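Local coordinates for protein guanine deaminase (Escherichia coli, PDB 6OHB) that catalyses the zinc-dependent hydrolytic deamination of guanine to xanthine and ammonia, a step of purine degradation, at residues K242-W247 / D256-V261; S214-M219 / S250-H255. All coordinates share one frame; numbering follows the deposited sequence.

Contact 1. Residues K242-W247 / D256-V261; sequences KDEIAW and DGYLDV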
loop_
_atom_site.group_PDB
_atom_site.type_symbol
_atom_site.label_atom_id
_atom_site.label_comp_id
_atom_site.label_asym_id
_atom_site.label_seq_id
_atom_site.Cartn_x
_atom_site.Cartn_y
_atom_site.Cartn_z
ATOM N N LYS A 242 -19.381 -0.393 13.718
ATOM C CA LYS A 242 -20.567 0.115 14.409
ATOM C C LYS A 242 -21.666 -0.941 14.515
ATOM O O LYS A 242 -22.354 -1.030 15.542
ATOM C CB LYS A 242 -21.086 1.362 13.693
ATOM C CG LYS A 242 -19.980 2.237 13.114
ATOM C CD LYS A 242 -20.522 3.551 12.565
ATOM C CE LYS A 242 -21.094 4.423 13.677
ATOM N NZ LYS A 242 -20.077 4.734 14.723
ATOM N N ASP A 243 -21.855 -1.743 13.462
ATOM C CA ASP A 243 -22.813 -2.841 13.543
ATOM C C ASP A 243 -22.399 -3.854 14.601
ATOM O O ASP A 243 -23.251 -4.421 15.293
ATOM C CB ASP A 243 -22.967 -3.524 12.183
ATOM C CG ASP A 243 -23.448 -2.576 11.106
ATOM O OD1 ASP A 243 -24.092 -1.564 11.452
ATOM O OD2 ASP A 243 -23.183 -2.843 9.914
ATOM N N GLU A 244 -21.094 -4.104 14.730
ATOM C CA GLU A 244 -20.602 -4.989 15.783
ATOM C C GLU A 244 -20.915 -4.426 17.167
ATOM O O GLU A 244 -21.326 -5.166 18.071
ATOM C CB GLU A 244 -19.100 -5.207 15.602
ATOM C CG GLU A 244 -18.436 -6.032 16.691
ATOM C CD GLU A 244 -16.942 -5.772 16.789
ATOM O OE1 GLU A 244 -16.452 -4.821 16.140
ATOM O OE2 GLU A 244 -16.256 -6.524 17.510
ATOM N N ILE A 245 -20.752 -3.112 17.342
ATOM C CA ILE A 245 -21.058 -2.479 18.624
ATOM C C ILE A 245 -22.543 -2.605 18.947
ATOM O O ILE A 245 -22.925 -2.890 20.091
ATOM C CB ILE A 245 -20.603 -1.008 18.608
ATOM C CG1 ILE A 245 -19.081 -0.919 18.479
ATOM C CG2 ILE A 245 -21.080 -0.277 19.855
ATOM C CD1 ILE A 245 -18.573 0.489 18.310
ATOM N N ALA A 246 -23.407 -2.386 17.947
ATOM C CA ALA A 246 -24.846 -2.535 18.165
ATOM C C ALA A 246 -25.216 -3.981 18.482
ATOM O O ALA A 246 -26.087 -4.242 19.323
ATOM C CB ALA A 246 -25.613 -2.036 16.939
ATOM N N TRP A 247 -24.569 -4.936 17.812
ATOM C CA TRP A 247 -24.785 -6.346 18.120
ATOM C C TRP A 247 -24.420 -6.652 19.569
ATOM O O TRP A 247 -25.131 -7.399 20.257
ATOM C CB TRP A 247 -23.967 -7.205 17.156
ATOM C CG TRP A 247 -24.370 -8.648 17.092
ATOM C CD1 TRP A 247 -25.503 -9.211 17.604
ATOM C CD2 TRP A 247 -23.643 -9.713 16.465
ATOM N NE1 TRP A 247 -25.523 -10.560 17.339
ATOM C CE2 TRP A 247 -24.391 -10.893 16.642
ATOM C CE3 TRP A 247 -22.428 -9.783 15.773
ATOM C CZ2 TRP A 247 -23.967 -12.129 16.154
ATOM C CZ3 TRP A 247 -22.007 -11.011 15.288
ATOM C CH2 TRP A 247 -22.774 -12.167 15.481
ATOM N N ASP A 256 -22.585 -1.577 30.354
ATOM C CA ASP A 256 -22.489 -0.193 29.882
ATOM C C ASP A 256 -21.620 -0.073 28.629
ATOM O O ASP A 256 -20.671 0.709 28.576
ATOM C CB ASP A 256 -21.965 0.705 31.000
ATOM C CG ASP A 256 -22.107 2.192 30.676
ATOM O OD1 ASP A 256 -22.904 2.537 29.774
ATOM O OD2 ASP A 256 -21.417 3.015 31.319
ATOM N N GLY A 257 -21.948 -0.845 27.601
ATOM C CA GLY A 257 -21.241 -0.802 26.338
ATOM C C GLY A 257 -20.344 -2.011 26.125
ATOM O O GLY A 257 -20.346 -2.981 26.888
ATOM N N TYR A 258 -19.544 -1.920 25.062
ATOM C CA TYR A 258 -18.743 -3.052 24.605
ATOM C C TYR A 258 -17.602 -3.361 25.574
ATOM O O TYR A 258 -17.467 -4.494 26.057
ATOM C CB TYR A 258 -18.213 -2.748 23.201
ATOM C CG TYR A 258 -17.810 -3.942 22.357
ATOM C CD1 TYR A 258 -17.513 -5.172 22.931
ATOM C CD2 TYR A 258 -17.698 -3.820 20.975
ATOM C CE1 TYR A 258 -17.127 -6.253 22.149
ATOM C CE2 TYR A 258 -17.316 -4.889 20.189
ATOM C CZ TYR A 258 -17.031 -6.102 20.778
ATOM O OH TYR A 258 -16.655 -7.163 19.986
ATOM N N LEU A 259 -16.750 -2.370 25.853
ATOM C CA LEU A 259 -15.597 -2.618 26.715
ATOM C C LEU A 259 -16.019 -3.049 28.114
ATOM O O LEU A 259 -15.298 -3.810 28.775
ATOM C CB LEU A 259 -14.716 -1.367 26.786
ATOM C CG LEU A 259 -13.536 -1.395 27.770
ATOM C CD1 LEU A 259 -12.569 -2.531 27.461
ATOM C CD2 LEU A 259 -12.810 -0.060 27.800
ATOM N N ASP A 260 -17.182 -2.592 28.578
ATOM C CA ASP A 260 -17.606 -2.944 29.926
ATOM C C ASP A 260 -17.974 -4.415 30.055
ATOM O O ASP A 260 -17.896 -4.961 31.160
ATOM C CB ASP A 260 -18.781 -2.075 30.368
ATOM C CG ASP A 260 -19.118 -2.264 31.836
ATOM O OD1 ASP A 260 -18.402 -1.693 32.689
ATOM O OD2 ASP A 260 -20.095 -2.986 32.136
ATOM N N VAL A 261 -18.342 -5.077 28.958
ATOM C CA VAL A 261 -18.554 -6.521 29.015
ATOM C C VAL A 261 -17.258 -7.225 29.394
ATOM O O VAL A 261 -17.240 -8.103 30.264
ATOM C CB VAL A 261 -19.107 -7.043 27.678
ATOM C CG1 VAL A 261 -19.427 -8.530 27.791
ATOM C CG2 VAL A 261 -20.331 -6.245 27.262
#
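E244 and Y258 reach each other because both side chains start with CG turned anti to the backbone N, chi1 176° in E244 and -158° in Y258. The glutamate chain then runs on extended, so its carboxylate arrives at the phenol end of the tyrosine. The two helices, 242-251 and 258-264, follow strand 233-238 in the TIM-barrel fold of the amidohydrolase superfamily. Y258 OH donates a hydrogen bond to E244 OE2 at 2.6 Å. The hydroxyl comes from above the carboxylate plane, 38° out of it. The carboxylate and ring planes are nearly perpendicular, and E244 CD lies at the ring edge in its plane, 3.5 Å from Y258 CE2. The second oxygen, E244 OE1, is held by the backbone N atoms of E240 and N241, just before the helix. The carboxylate is thus gripped at both oxygens, which fixes its rotation. A glutamine here would probably lose part of this grip, since its amide NH2 could not accept a bond as a carboxylate oxygen does, and either Y258 OH or the backbone of E240 and N241 would be left without its mate. The site is close to the substrate pocket: Y258 packs on F210. F210 and E240 probably bind substrate, and the bonds to E244 OE1 from the backbone N of E240 and N241 are consistent with a second-shell role. The zinc ion lies about 9 Å from the E244 side chain. I245 CG1 meets the edge of the same ring, near its plane, 4.1 Å from Y258 CD2.

Contact 2. Residues S214-M219 / S250-H255; sequences SSPEQM and SLYPDH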
loop_
_atom_site.group_PDB
_atom_site.type_symbol
_atom_site.label_atom_id
_atom_site.label_comp_id
_atom_site.label_asym_id
_atom_site.label_seq_id
_atom_site.Cartn_x
_atom_site.Cartn_y
_atom_site.Cartn_z
ATOM N N SER A 214 -19.422 -15.291 22.171
ATOM C CA SER A 214 -19.200 -15.958 23.445
ATOM C C SER A 214 -20.396 -15.742 24.357
ATOM O O SER A 214 -20.787 -14.600 24.618
ATOM C CB SER A 214 -17.918 -15.437 24.109
ATOM O OG SER A 214 -16.771 -15.900 23.410
ATOM N N SER A 215 -20.947 -16.842 24.857
ATOM C CA SER A 215 -22.038 -16.798 25.814
ATOM C C SER A 215 -21.549 -16.218 27.142
ATOM O O SER A 215 -20.342 -16.143 27.391
ATOM C CB SER A 215 -22.597 -18.201 26.027
ATOM O OG SER A 215 -21.633 -19.028 26.654
ATOM N N PRO A 216 -22.467 -15.787 28.012
ATOM C CA PRO A 216 -22.042 -15.410 29.371
ATOM C C PRO A 216 -21.299 -16.521 30.099
ATOM O O PRO A 216 -20.370 -16.234 30.869
ATOM C CB PRO A 216 -23.365 -15.053 30.064
ATOM C CG PRO A 216 -24.253 -14.595 28.939
ATOM C CD PRO A 216 -23.875 -15.442 27.749
ATOM N N GLU A 217 -21.660 -17.783 29.853
ATOM C CA GLU A 217 -20.943 -18.901 30.464
ATOM C C GLU A 217 -19.493 -18.948 30.000
ATOM O O GLU A 217 -18.573 -19.126 30.810
ATOM C CB GLU A 217 -21.651 -20.217 30.132
ATOM C CG GLU A 217 -22.865 -20.499 30.996
ATOM C CD GLU A 217 -23.985 -19.503 30.766
ATOM O OE1 GLU A 217 -24.547 -19.480 29.647
ATOM O OE2 GLU A 217 -24.289 -18.729 31.699
ATOM N N GLN A 218 -19.266 -18.779 28.696
ATOM C CA GLN A 218 -17.901 -18.798 28.184
ATOM C C GLN A 218 -17.105 -17.589 28.661
ATOM O O GLN A 218 -15.906 -17.704 28.941
ATOM C CB GLN A 218 -17.914 -18.868 26.660
ATOM C CG GLN A 218 -16.548 -19.133 26.064
ATOM C CD GLN A 218 -16.617 -19.455 24.592
ATOM O OE1 GLN A 218 -16.863 -18.574 23.766
ATOM N NE2 GLN A 218 -16.392 -20.720 24.250
ATOM N N MET A 219 -17.743 -16.418 28.744
ATOM C CA MET A 219 -17.056 -15.253 29.292
ATOM C C MET A 219 -16.640 -15.504 30.736
ATOM O O MET A 219 -15.540 -15.112 31.154
ATOM C CB MET A 219 -17.946 -14.012 29.185
ATOM C CG MET A 219 -18.207 -13.532 27.754
ATOM S SD MET A 219 -16.776 -12.846 26.868
ATOM C CE MET A 219 -16.340 -11.452 27.906
ATOM N N SER A 250 -26.969 -5.485 21.823
ATOM C CA SER A 250 -28.125 -6.384 21.958
ATOM C C SER A 250 -27.802 -7.599 22.829
ATOM O O SER A 250 -28.641 -8.064 23.614
ATOM C CB SER A 250 -28.650 -6.889 20.584
ATOM O OG SER A 250 -29.386 -6.004 19.727
ATOM N N LEU A 251 -26.610 -8.139 22.702
ATOM C CA LEU A 251 -26.429 -9.413 23.363
ATOM C C LEU A 251 -26.114 -9.271 24.845
ATOM O O LEU A 251 -26.355 -10.215 25.614
ATOM C CB LEU A 251 -25.348 -10.215 22.644
ATOM C CG LEU A 251 -25.875 -10.817 21.334
ATOM C CD1 LEU A 251 -24.715 -11.213 20.452
ATOM C CD2 LEU A 251 -26.772 -12.015 21.594
ATOM N N TYR A 252 -25.653 -8.099 25.275
ATOM C CA TYR A 252 -25.380 -7.813 26.680
ATOM C C TYR A 252 -26.030 -6.483 27.050
ATOM O O TYR A 252 -25.344 -5.468 27.231
ATOM C CB TYR A 252 -23.872 -7.790 26.917
ATOM C CG TYR A 252 -23.233 -9.157 26.789
ATOM C CD1 TYR A 252 -23.266 -10.056 27.845
ATOM C CD2 TYR A 252 -22.598 -9.549 25.613
ATOM C CE1 TYR A 252 -22.685 -11.302 27.742
ATOM C CE2 TYR A 252 -22.012 -10.800 25.500
ATOM C CZ TYR A 252 -22.060 -11.671 26.569
ATOM O OH TYR A 252 -21.479 -12.915 26.462
ATOM N N PRO A 253 -27.364 -6.448 27.159
ATOM C CA PRO A 253 -28.043 -5.163 27.401
ATOM C C PRO A 253 -27.789 -4.588 28.787
ATOM O O PRO A 253 -28.000 -3.384 28.983
ATOM C CB PRO A 253 -29.525 -5.505 27.200
ATOM C CG PRO A 253 -29.617 -6.962 27.514
ATOM C CD PRO A 253 -28.315 -7.573 27.074
ATOM N N ASP A 254 -27.342 -5.393 29.749
ATOM C CA ASP A 254 -27.150 -4.923 31.115
ATOM C C ASP A 254 -25.745 -4.398 31.387
ATOM O O ASP A 254 -25.461 -4.004 32.522
ATOM C CB ASP A 254 -27.476 -6.040 32.110
ATOM C CG ASP A 254 -28.950 -6.392 32.122
ATOM O OD1 ASP A 254 -29.781 -5.471 31.966
ATOM O OD2 ASP A 254 -29.277 -7.586 32.294
ATOM N N HIS A 255 -24.869 -4.371 30.388
ATOM C CA HIS A 255 -23.539 -3.800 30.537
ATOM C C HIS A 255 -23.501 -2.420 29.884
ATOM O O HIS A 255 -24.282 -2.124 28.976
ATOM C CB HIS A 255 -22.481 -4.714 29.915
ATOM C CG HIS A 255 -22.328 -6.031 30.615
ATOM N ND1 HIS A 255 -23.110 -7.127 30.317
ATOM C CD2 HIS A 255 -21.476 -6.432 31.589
ATOM C CE1 HIS A 255 -22.751 -8.145 31.081
ATOM N NE2 HIS A 255 -21.761 -7.750 31.861
#
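The hydroxyl end of Y252 is the tight part of this contact, set among S214, S215, P216 and M219. Y252 OH donates a hydrogen bond to the backbone O of S214 at 2.6 Å. The C=O...donor angle is 147°, and the hydroxyl is tilted 25° from the carbonyl plane. The carbonyl oxygen itself lies at the ring edge, in the ring plane. Apolar groups close in around the same hydroxyl. P216 CD is 3.7 Å from Y252 OH, and M219 CG is 3.6 Å from it. The proline also touches the ring, P216 CG lying 3.8 Å from Y252 CE1. The imide nitrogen of P216 is close but cannot donate. The tyrosine thus meets the start of helix 216-228 in the TIM-barrel fold, reaching it from just beyond the C-terminal end of helix 242-251. S215 is the N-cap of helix 216-228: S215 OG accepts from Q218 N at 3.1 Å and is also bonded to D171. S214 OG donates to Q218 OE1 at 2.7 Å, in the amide plane and on a lone pair, while Q218 NE2 bonds to D180. These bonds hold the turn that offers the S214 carbonyl. CG of Y252 is anti to its carbonyl carbon, chi1 -69°, which lets the ring span the gap between the backbones, 8.7 Å from P216 CA to Y252 CA. The other side is looser. Y252 begins a type I beta turn running to H255, and its closing bond, H255 N to Y252 O, is weak. P253 and D254, at the middle of this turn, are solvent-exposed.

Contacts 1 and 2 lie side by side in the barrel domain, their centres about 10 Å apart. Both use helix 242-251: contact 1 its first part, contact 2 its last two residues and the loop after it. Their segments alternate along the chain, in the order 214-219, 242-247, 250-255, 256-261. The turn of contact 2 therefore leads straight into the segment of contact 1 that opens helix 258-264. The two also pack directly, with V261 CG2 3.9 Å from Y252 CB. Together they tie helices 216-228, 242-251 and 258-264 into one cluster. Contact 1 is on the side nearer the zinc and substrate pocket, and contact 2 is farther out.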